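Local coordinates for protein chitinase (Paenibacillus sp. FPU-7, PDB 5GZT) that probably hydrolyses beta-1,4 linkages at internal positions of chitin and chitodextrin chains, using glycoside hydrolase family 18 catalytic domains, at residues Y769-V774 and F1113-Q1118; V804-D809 and N828-N833; I810-E815 and E823-N828; G854-E859 and F902-S907. All blocks are in the same frame, centred on the assembly; numbering follows the deposited sequence.

All four contacts lie in the second family 18 TIM barrel, on the side of the C-terminal strand ends. Interaction 1 pairs the first barrel strand, 765-771, with the last, 1110-1114, and so encloses the other three along the sequence. Interaction 3 is nested inside interaction 2, sharing Asn828 with it, their centres about 9 Å apart; together they fold the excursion between strand 790-799 and helix 830-843. Asn828 also ties this excursion to Gly772 of interaction 1, about 14 Å from interaction 2 between centres. Interaction 4 comes later, joining the loops after strands 848-854 and 889-893, about 17 Å from interaction 3 between centres. The set thus links barrel closure to the loops around these ends.

Interaction 1: residues Y769-V774 and F1113-Q1118; sequences YVPGWV and FWDYSQ
Two backbone bonds clasp Tyr769 to segment 1113-1118: Tyr1116 N gives its hydrogen to Tyr769 O at 2.9 Å, and Tyr769 N gives to Phe1113 O at 3.1 Å. They close the TIM barrel of this family 18 domain, since the parallel strands 765-771 and 1110-1114 are its first and last. A cis peptide bond between Trp1114 and Asp1115, as in relatives at this strand end, turns the chain where pairing stops. Asp1115 then does the polar work. Its OD1 accepts from Ser1117 N in an Asx turn and from Ser1117 OG on the syn lone pair, while OD2 accepts a hydrogen from a water that itself accepts from Trp773 NE1. With an alanine here, Ser1117 N and OG would probably both lose their acceptor, and the water on Trp773 NE1 its second partner. The carboxylate lies against Pro771, with OD2 3.4 Å from Pro771 CG. Beyond it, Trp1114 has CG anti to its backbone N (chi1 179°), which carries the indole to Tyr769; CE3 stands over one face of the phenol ring, the planes inclined at 50°. The hydroxyl of Tyr769 is held elsewhere, by Asp893 of the family's DxxDxDxE signature. At the outer end, Trp1114 CH2 meets Trp773 CH2 at the edge of the Trp773 indole, 4.0 Å away.

Interaction 2: residues V804-D809 and N828-N833; sequences VKISED and NPDDAN
Ile806 lays its CG2 methyl over one face of the Asn828 amide, 3.5 Å from ND2. At the edge of that amide, nearly in its plane, ND2 donates to Asp830 OD2 at 3.1 Å along an almost straight path (167°), though it comes down on the carboxylate from above. Gly772 O is a second acceptor for the same ND2, so the amide is held in its rotation from more than one side. Asp830 is gripped in turn: OD1 bonds to Tyr793 OH, and OD2 takes a hydrogen from a water that also donates to Asn828 O and accepts from Ser807 OG. A further water, its bond to Asp830 OD1 weak, reaches Ile806 N. The setting is the excursion between the second strand of the TIM barrel and its helix 830-843. Strand 802-805 runs into a 3-10 turn at 806-808, which packs beside the first turn of that helix, where Pro829 holds the N-cap position. Lys805 has CG anti to its carbonyl carbon (chi1 -67°) and an extended chain, sliding past Asp830 with CB 3.7 Å from Asp830 OD2 and CE 4.0 Å from Asp830 CB. Its NZ ends in a salt bridge with Asp831 OD1, 2.6 Å away, arriving from above the carboxylate plane. A leucine in its place would probably leave the Asp831 carboxylate without its positive mate at the exposed start of the helix. Tyr885 touches both Lys805 and Asp831 from a neighbouring loop.

Interaction 3: residues I810-E815 and E823-N828; sequences INWVNE and EQRRNN
Arg825 lies across one face of the Trp812 indole, touching it from CB to the guanidinium. CB starts 3.6 Å from Trp812 CZ3, and CG follows at CH2. CD then stands almost squarely over the six-membered ring, 3.7 Å from its centroid, a CH-pi contact. NE passes above CZ2, and CZ arrives over the five-membered ring, 3.9 Å from its centroid, where the guanidinium lies flat on the indole with the planes only 4° apart: a stack and a cation-pi contact at once. The chain can lie down like this because it is extended from CG to NE (chi2 -172°, chi3 168°). At the tip, NH1 holds two acceptors near the guanidinium plane, Glu815 OE1 at 2.7 Å in a salt bridge and Trp812 O at 2.8 Å. NH2 reaches Glu815 OE1 through a water. The arrangement staples together two short helices, 810-813 and 819-826, of the barrel's helical excursion. Beside it Val813 CG1 packs on Arg826 CG, 3.5 Å away, and Asn828 OD1 meets the indole edge at Trp812 CH2. Arg797 makes a further cation-pi contact with the same indole. With a carboxylate and a carbonyl at its edge and a pi system against one face, the Arg825 guanidinium is likely to stay protonated and to turn little.

Interaction 4: residues G854-E859 and F902-S907; sequences GGWAAE and FGVIKS
Val904 sets its two methyls against segment 854-859 through its first torsion: CG1 points trans to the amide nitrogen (chi1 -178°) and meets Ala857, while CG2 meets Trp856. In Trp856 a chi1 of 175° brings the far end of the indole to Val904, although the first bond of that side chain points away from segment 902-907. Trp856 CZ2 comes 3.9 Å from Val904 CG2, and Val904 CG1 stands about 4.0 Å above one face of the indole, offset toward its edge. Val904 CG1 is also 3.8 Å from Ala857 CB. Ile905 presents CG2 to the backbone, 3.5 Å from Ala858 O, and the same methyl brushes Glu859 CG. The surface met is a type II turn from Gly855 to Ala858, in which Ala857 takes a left-handed conformation and Ala858 N bonds back to Gly855 O. No direct hydrogen bond crosses the contact; two waters do the joining. One donates to Ala857 O and to Val904 O, at 2.8 Å and 2.9 Å; the other donates to Glu859 OE2 and accepts from Lys906 N. Gly854 and Gly855 end the SxGG signature of family 18, and a tryptophan directly after it lines the substrate cleft in relatives, so Trp856 may do so here. Around the contact, Gly854 pairs with Ala796 of strand 790-799, Gly855 bonds to Asp893 at the end of strand 889-893, Ile905 touches Trp894, and Lys906 forms a salt bridge with Asp863 of helix 861-864.

Interaction 1: residues Y769-V774 and F1113-Q1118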
# COMPACT_ATOMS: atom_id res chain seq x y z
N TYR B 769 -2.70 29.40 38.90
CA TYR B 769 -1.48 29.40 39.69
C TYR B 769 -1.11 30.84 40.00
O TYR B 769 -1.11 31.68 39.11
CB TYR B 769 -0.33 28.74 38.97
CG TYR B 769 -0.22 27.25 39.16
CD1 TYR B 769 0.49 26.72 40.21
CD2 TYR B 769 -0.84 26.36 38.27
CE1 TYR B 769 0.61 25.35 40.38
CE2 TYR B 769 -0.74 24.99 38.44
CZ TYR B 769 -0.02 24.47 39.49
OH TYR B 769 0.10 23.11 39.71
N VAL B 770 -0.87 31.11 41.27
CA VAL B 770 -0.49 32.42 41.80
C VAL B 770 0.94 32.30 42.39
O VAL B 770 1.18 31.57 43.33
CB VAL B 770 -1.49 32.90 42.82
CG1 VAL B 770 -1.00 34.18 43.43
CG2 VAL B 770 -2.90 33.08 42.15
N PRO B 771 1.93 32.94 41.75
CA PRO B 771 3.30 32.80 42.13
C PRO B 771 3.55 33.55 43.43
O PRO B 771 3.15 34.71 43.58
CB PRO B 771 4.04 33.43 40.98
CG PRO B 771 3.11 34.34 40.33
CD PRO B 771 1.75 33.75 40.54
N GLY B 772 4.17 32.86 44.39
CA GLY B 772 4.46 33.43 45.68
C GLY B 772 5.67 34.39 45.72
O GLY B 772 5.90 35.03 46.74
N TRP B 773 6.44 34.44 44.64
CA TRP B 773 7.58 35.31 44.49
C TRP B 773 7.17 36.65 43.91
O TRP B 773 8.03 37.43 43.65
CB TRP B 773 8.69 34.69 43.65
CG TRP B 773 8.18 34.01 42.31
CD1 TRP B 773 8.01 34.59 41.06
CD2 TRP B 773 7.79 32.65 42.16
NE1 TRP B 773 7.54 33.66 40.18
CE2 TRP B 773 7.38 32.46 40.83
CE3 TRP B 773 7.72 31.57 43.04
CZ2 TRP B 773 6.91 31.23 40.35
CZ3 TRP B 773 7.26 30.38 42.57
CH2 TRP B 773 6.85 30.21 41.24
N VAL B 774 5.87 36.89 43.72
CA VAL B 774 5.27 38.18 43.48
C VAL B 774 4.69 38.63 44.80
O VAL B 774 4.00 37.88 45.47
CB VAL B 774 4.17 38.11 42.39
CG1 VAL B 774 3.36 39.38 42.33
CG2 VAL B 774 4.75 37.86 40.99
N PHE B 1113 -4.38 27.51 34.63
CA PHE B 1113 -3.31 28.12 33.88
C PHE B 1113 -2.13 28.49 34.77
O PHE B 1113 -2.33 28.71 35.95
CB PHE B 1113 -3.80 29.38 33.13
CG PHE B 1113 -4.37 30.41 34.06
CD1 PHE B 1113 -5.68 30.40 34.42
CD2 PHE B 1113 -3.56 31.38 34.60
CE1 PHE B 1113 -6.18 31.31 35.33
CE2 PHE B 1113 -4.06 32.30 35.52
CZ PHE B 1113 -5.35 32.28 35.88
N TRP B 1114 -0.96 28.56 34.14
CA TRP B 1114 0.27 29.04 34.72
C TRP B 1114 0.71 30.30 33.93
O TRP B 1114 0.96 30.15 32.72
CB TRP B 1114 1.34 27.97 34.62
CG TRP B 1114 2.66 28.40 35.17
CD1 TRP B 1114 3.55 29.31 34.57
CD2 TRP B 1114 3.24 28.07 36.44
NE1 TRP B 1114 4.61 29.55 35.41
CE2 TRP B 1114 4.48 28.77 36.54
CE3 TRP B 1114 2.88 27.20 37.49
CZ2 TRP B 1114 5.31 28.65 37.60
CZ3 TRP B 1114 3.71 27.11 38.61
CH2 TRP B 1114 4.91 27.80 38.64
N ASP B 1115 0.86 31.48 34.53
CA ASP B 1115 0.48 31.83 35.88
C ASP B 1115 -0.10 33.20 35.87
O ASP B 1115 -0.06 33.90 34.82
CB ASP B 1115 1.55 31.61 36.96
CG ASP B 1115 2.59 32.76 37.09
OD1 ASP B 1115 2.31 33.95 36.77
OD2 ASP B 1115 3.70 32.39 37.57
N TYR B 1116 -0.72 33.55 36.99
CA TYR B 1116 -1.52 34.76 37.08
C TYR B 1116 -0.69 36.04 36.75
O TYR B 1116 -1.25 36.99 36.22
CB TYR B 1116 -2.12 34.93 38.46
CG TYR B 1116 -3.42 35.69 38.41
CD1 TYR B 1116 -3.47 37.11 38.35
CD2 TYR B 1116 -4.61 35.01 38.35
CE1 TYR B 1116 -4.70 37.80 38.27
CE2 TYR B 1116 -5.79 35.67 38.26
CZ TYR B 1116 -5.85 37.06 38.19
OH TYR B 1116 -7.11 37.61 38.14
N SER B 1117 0.61 36.05 37.07
CA SER B 1117 1.44 37.26 36.94
C SER B 1117 1.78 37.57 35.48
O SER B 1117 2.25 38.69 35.19
CB SER B 1117 2.71 37.09 37.74
OG SER B 1117 3.56 36.11 37.11
N GLN B 1118 1.56 36.60 34.55
CA GLN B 1118 2.19 36.68 33.24
C GLN B 1118 1.37 37.44 32.21
O GLN B 1118 1.85 37.56 31.08
CB GLN B 1118 2.62 35.29 32.73
CG GLN B 1118 3.62 34.63 33.65
CD GLN B 1118 3.97 33.23 33.20
OE1 GLN B 1118 3.09 32.46 32.74
NE2 GLN B 1118 5.25 32.91 33.25
O HOH W 1 6.16 33.35 37.41

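Interaction 2: residues V804-D809 and N828-N833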
# COMPACT_ATOMS: atom_id res chain seq x y z
N VAL B 804 7.95 23.54 54.23
CA VAL B 804 8.49 24.86 54.61
C VAL B 804 8.19 25.88 53.54
O VAL B 804 7.73 25.54 52.46
CB VAL B 804 9.99 24.77 54.80
CG1 VAL B 804 10.29 23.77 55.88
CG2 VAL B 804 10.68 24.38 53.52
N LYS B 805 8.31 27.15 53.89
CA LYS B 805 8.20 28.21 52.90
C LYS B 805 9.34 28.14 51.91
O LYS B 805 10.45 27.63 52.24
CB LYS B 805 8.21 29.56 53.54
CG LYS B 805 6.99 29.87 54.40
CD LYS B 805 7.24 31.12 55.29
CE LYS B 805 5.95 31.61 55.93
NZ LYS B 805 6.18 32.68 56.97
N ILE B 806 9.09 28.64 50.69
CA ILE B 806 10.05 28.53 49.58
C ILE B 806 11.37 29.23 49.89
O ILE B 806 12.41 28.81 49.38
CB ILE B 806 9.45 29.11 48.26
CG1 ILE B 806 10.26 28.60 47.08
CG2 ILE B 806 9.31 30.62 48.29
CD1 ILE B 806 9.58 28.76 45.74
N SER B 807 11.31 30.25 50.74
CA SER B 807 12.55 30.91 51.20
C SER B 807 13.51 30.01 51.99
O SER B 807 14.61 30.40 52.21
CB SER B 807 12.23 32.18 51.98
OG SER B 807 11.43 31.95 53.10
N GLU B 808 13.09 28.80 52.38
CA GLU B 808 13.94 27.86 53.05
C GLU B 808 14.56 26.85 52.15
O GLU B 808 15.37 26.03 52.61
CB GLU B 808 13.17 27.15 54.13
CG GLU B 808 12.55 28.08 55.14
CD GLU B 808 13.61 28.67 56.07
OE1 GLU B 808 14.78 28.22 56.06
OE2 GLU B 808 13.28 29.63 56.76
N ASP B 809 14.25 26.89 50.87
CA ASP B 809 14.94 26.05 49.87
C ASP B 809 16.16 26.86 49.38
O ASP B 809 16.00 27.83 48.68
CB ASP B 809 13.97 25.80 48.71
CG ASP B 809 14.55 25.03 47.60
OD1 ASP B 809 15.79 24.75 47.55
OD2 ASP B 809 13.75 24.61 46.74
N ASN B 828 11.32 36.28 50.55
CA ASN B 828 10.10 36.00 49.79
C ASN B 828 8.87 36.31 50.62
O ASN B 828 8.77 35.92 51.78
CB ASN B 828 10.08 34.55 49.33
CG ASN B 828 9.13 34.35 48.23
OD1 ASN B 828 9.39 34.75 47.10
ND2 ASN B 828 7.96 33.85 48.56
N PRO B 829 7.96 37.09 50.05
CA PRO B 829 6.84 37.64 50.77
C PRO B 829 5.67 36.69 51.05
O PRO B 829 4.54 37.03 50.80
CB PRO B 829 6.41 38.81 49.87
CG PRO B 829 6.70 38.32 48.50
CD PRO B 829 7.98 37.53 48.65
N ASP B 830 5.94 35.56 51.71
CA ASP B 830 4.94 34.49 51.90
C ASP B 830 3.93 34.94 52.87
O ASP B 830 2.73 34.92 52.56
CB ASP B 830 5.62 33.17 52.31
CG ASP B 830 6.40 32.58 51.19
OD1 ASP B 830 5.78 32.19 50.13
OD2 ASP B 830 7.65 32.50 51.31
N ASP B 831 4.35 35.46 54.04
CA ASP B 831 3.34 35.90 54.99
C ASP B 831 2.41 36.99 54.44
O ASP B 831 1.22 36.96 54.72
CB ASP B 831 3.97 36.46 56.27
CG ASP B 831 4.47 35.39 57.22
OD1 ASP B 831 4.04 34.21 57.20
OD2 ASP B 831 5.30 35.75 58.07
N ALA B 832 2.97 38.00 53.78
CA ALA B 832 2.12 39.04 53.15
C ALA B 832 1.18 38.42 52.11
O ALA B 832 0.02 38.75 52.05
CB ALA B 832 2.96 40.13 52.50
N ASN B 833 1.71 37.54 51.28
CA ASN B 833 0.83 36.80 50.32
C ASN B 833 -0.26 35.99 50.99
O ASN B 833 -1.37 35.96 50.47
CB ASN B 833 1.61 35.93 49.40
CG ASN B 833 2.33 36.72 48.37
OD1 ASN B 833 1.87 37.82 48.03
ND2 ASN B 833 3.39 36.15 47.78
O HOH W 2 6.37 29.49 50.24
O HOH W 3 9.22 33.48 53.10

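Interaction 3: residues I810-E815 and E823-N828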
# COMPACT_ATOMS: atom_id res chain seq x y z
N ILE B 810 17.36 26.50 49.81
CA ILE B 810 18.56 27.28 49.54
C ILE B 810 18.97 27.03 48.12
O ILE B 810 19.48 27.91 47.46
CB ILE B 810 19.65 26.96 50.57
CG1 ILE B 810 19.11 27.21 51.96
CG2 ILE B 810 20.91 27.80 50.36
CD1 ILE B 810 18.59 28.61 52.24
N ASN B 811 18.69 25.86 47.57
CA ASN B 811 18.91 25.69 46.14
C ASN B 811 18.18 26.80 45.31
O ASN B 811 18.73 27.36 44.33
CB ASN B 811 18.50 24.28 45.70
CG ASN B 811 18.76 23.99 44.21
OD1 ASN B 811 19.90 24.04 43.75
ND2 ASN B 811 17.72 23.64 43.47
N TRP B 812 16.95 27.12 45.70
CA TRP B 812 16.17 28.06 44.97
C TRP B 812 16.64 29.48 45.32
O TRP B 812 16.71 30.32 44.40
CB TRP B 812 14.68 27.89 45.28
CG TRP B 812 13.79 28.93 44.69
CD1 TRP B 812 13.26 28.90 43.42
CD2 TRP B 812 13.26 30.09 45.31
NE1 TRP B 812 12.43 29.97 43.25
CE2 TRP B 812 12.40 30.71 44.39
CE3 TRP B 812 13.36 30.63 46.59
CZ2 TRP B 812 11.75 31.87 44.66
CZ3 TRP B 812 12.67 31.78 46.87
CH2 TRP B 812 11.89 32.40 45.92
N VAL B 813 16.87 29.75 46.62
CA VAL B 813 17.23 31.09 47.07
C VAL B 813 18.50 31.54 46.33
O VAL B 813 18.54 32.66 45.81
CB VAL B 813 17.48 31.12 48.58
CG1 VAL B 813 18.24 32.38 49.00
CG2 VAL B 813 16.15 31.04 49.36
N ASN B 814 19.48 30.64 46.24
CA ASN B 814 20.75 30.90 45.56
C ASN B 814 20.85 30.44 44.14
O ASN B 814 21.97 30.33 43.64
CB ASN B 814 21.92 30.28 46.36
CG ASN B 814 22.10 30.95 47.68
OD1 ASN B 814 21.51 32.01 47.93
ND2 ASN B 814 22.87 30.34 48.54
N GLU B 815 19.72 30.22 43.47
CA GLU B 815 19.74 29.81 42.08
C GLU B 815 20.63 30.74 41.21
O GLU B 815 21.38 30.25 40.39
CB GLU B 815 18.34 29.86 41.54
CG GLU B 815 18.24 29.47 40.08
CD GLU B 815 16.84 29.22 39.64
OE1 GLU B 815 15.86 29.59 40.34
OE2 GLU B 815 16.73 28.62 38.59
N GLU B 823 18.79 38.18 48.02
CA GLU B 823 18.18 38.89 49.16
C GLU B 823 16.68 38.87 49.00
O GLU B 823 15.96 38.70 49.93
CB GLU B 823 18.67 40.36 49.27
CG GLU B 823 18.11 41.18 50.44
CD GLU B 823 18.65 40.83 51.86
OE1 GLU B 823 18.39 41.65 52.77
OE2 GLU B 823 19.28 39.79 52.14
N GLN B 824 16.21 39.13 47.81
CA GLN B 824 14.75 39.14 47.59
C GLN B 824 14.14 37.71 47.85
O GLN B 824 13.08 37.60 48.39
CB GLN B 824 14.55 39.63 46.18
CG GLN B 824 13.27 39.40 45.46
CD GLN B 824 13.57 39.60 43.96
OE1 GLN B 824 14.38 40.47 43.59
NE2 GLN B 824 12.98 38.77 43.11
N ARG B 825 14.87 36.67 47.49
CA ARG B 825 14.41 35.28 47.67
C ARG B 825 14.41 34.91 49.13
O ARG B 825 13.41 34.38 49.61
CB ARG B 825 15.19 34.34 46.76
CG ARG B 825 14.72 34.48 45.31
CD ARG B 825 15.30 33.46 44.40
NE ARG B 825 14.60 33.50 43.15
CZ ARG B 825 14.68 32.60 42.17
NH1 ARG B 825 15.47 31.53 42.23
NH2 ARG B 825 13.98 32.78 41.08
N ARG B 826 15.46 35.29 49.87
CA ARG B 826 15.51 35.07 51.33
C ARG B 826 14.34 35.71 52.05
O ARG B 826 13.87 35.17 53.07
CB ARG B 826 16.83 35.55 51.97
CG ARG B 826 18.05 34.70 51.59
CD ARG B 826 19.35 34.97 52.38
NE ARG B 826 19.88 36.33 52.21
CZ ARG B 826 20.78 36.71 51.29
NH1 ARG B 826 21.35 35.86 50.43
NH2 ARG B 826 21.14 37.97 51.26
N ASN B 827 13.89 36.83 51.51
CA ASN B 827 12.79 37.59 52.03
C ASN B 827 11.47 37.42 51.20
O ASN B 827 10.60 38.28 51.23
CB ASN B 827 13.17 39.07 52.02
CG ASN B 827 14.25 39.38 53.01
OD1 ASN B 827 15.39 39.60 52.63
ND2 ASN B 827 13.92 39.31 54.27
N ASN B 828 11.32 36.28 50.55
CA ASN B 828 10.10 36.00 49.79
C ASN B 828 8.87 36.31 50.62
O ASN B 828 8.77 35.92 51.78
CB ASN B 828 10.08 34.55 49.33
CG ASN B 828 9.13 34.35 48.23
OD1 ASN B 828 9.39 34.75 47.10
ND2 ASN B 828 7.96 33.85 48.56
O HOH W 4 21.34 33.04 50.36
O HOH W 5 13.66 30.32 39.51

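Interaction 4: residues G854-E859 and F902-S907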
# COMPACT_ATOMS: atom_id res chain seq x y z
N GLY B 854 6.04 21.71 46.04
CA GLY B 854 6.99 21.22 45.07
C GLY B 854 7.28 22.19 43.99
O GLY B 854 7.56 23.38 44.27
N GLY B 855 7.13 21.70 42.75
CA GLY B 855 7.44 22.49 41.56
C GLY B 855 8.79 22.11 41.03
O GLY B 855 9.44 21.13 41.48
N TRP B 856 9.24 22.90 40.08
CA TRP B 856 10.44 22.60 39.25
C TRP B 856 11.67 22.60 40.15
O TRP B 856 11.84 23.50 40.95
CB TRP B 856 10.62 23.67 38.16
CG TRP B 856 11.90 23.42 37.41
CD1 TRP B 856 13.12 24.09 37.59
CD2 TRP B 856 12.17 22.35 36.52
NE1 TRP B 856 14.08 23.48 36.84
CE2 TRP B 856 13.53 22.43 36.16
CE3 TRP B 856 11.38 21.33 35.97
CZ2 TRP B 856 14.14 21.55 35.24
CZ3 TRP B 856 11.94 20.45 35.09
CH2 TRP B 856 13.33 20.56 34.70
N ALA B 857 12.46 21.55 40.06
CA ALA B 857 13.70 21.36 40.89
C ALA B 857 13.44 21.21 42.36
O ALA B 857 14.37 21.27 43.11
CB ALA B 857 14.72 22.49 40.66
N ALA B 858 12.19 20.98 42.79
CA ALA B 858 11.89 20.97 44.21
C ALA B 858 12.23 19.57 44.68
O ALA B 858 11.74 18.53 44.13
CB ALA B 858 10.46 21.30 44.49
N GLU B 859 13.07 19.54 45.70
CA GLU B 859 13.58 18.26 46.29
C GLU B 859 12.75 17.70 47.41
O GLU B 859 11.90 18.37 47.95
CB GLU B 859 15.06 18.46 46.74
CG GLU B 859 15.87 19.01 45.53
CD GLU B 859 17.40 19.06 45.65
OE1 GLU B 859 17.84 20.25 45.93
OE2 GLU B 859 18.12 17.96 45.37
N PHE B 902 15.19 13.95 34.63
CA PHE B 902 16.51 13.58 34.09
C PHE B 902 17.65 14.15 34.95
O PHE B 902 18.52 14.81 34.47
CB PHE B 902 16.60 13.98 32.60
CG PHE B 902 15.45 13.46 31.79
CD1 PHE B 902 15.33 12.10 31.55
CD2 PHE B 902 14.45 14.31 31.33
CE1 PHE B 902 14.24 11.59 30.86
CE2 PHE B 902 13.35 13.79 30.62
CZ PHE B 902 13.24 12.43 30.39
N GLY B 903 17.63 13.85 36.24
CA GLY B 903 18.72 14.20 37.13
C GLY B 903 18.62 15.57 37.78
O GLY B 903 19.50 15.91 38.51
N VAL B 904 17.52 16.29 37.62
CA VAL B 904 17.33 17.56 38.35
C VAL B 904 17.02 17.32 39.85
O VAL B 904 17.40 18.14 40.70
CB VAL B 904 16.25 18.43 37.70
CG1 VAL B 904 16.09 19.76 38.43
CG2 VAL B 904 16.63 18.72 36.26
N ILE B 905 16.37 16.19 40.20
CA ILE B 905 16.04 15.93 41.59
C ILE B 905 16.34 14.51 41.78
O ILE B 905 16.39 13.74 40.80
CB ILE B 905 14.53 16.19 41.96
CG1 ILE B 905 13.55 15.42 41.06
CG2 ILE B 905 14.23 17.67 41.86
CD1 ILE B 905 12.15 15.31 41.62
N LYS B 906 16.53 14.12 43.02
CA LYS B 906 16.73 12.72 43.25
C LYS B 906 15.54 11.88 42.81
O LYS B 906 14.40 12.28 43.04
CB LYS B 906 16.98 12.51 44.72
CG LYS B 906 17.42 11.11 45.13
CD LYS B 906 17.57 11.16 46.65
CE LYS B 906 18.25 9.97 47.34
NZ LYS B 906 18.43 10.45 48.78
N SER B 907 15.81 10.71 42.25
CA SER B 907 14.75 9.78 41.90
C SER B 907 15.16 8.34 42.01
O SER B 907 16.31 8.05 41.94
CB SER B 907 14.26 10.06 40.50
OG SER B 907 15.28 9.77 39.60
O HOH W 6 16.97 20.38 42.43
O HOH W 7 16.29 15.88 45.18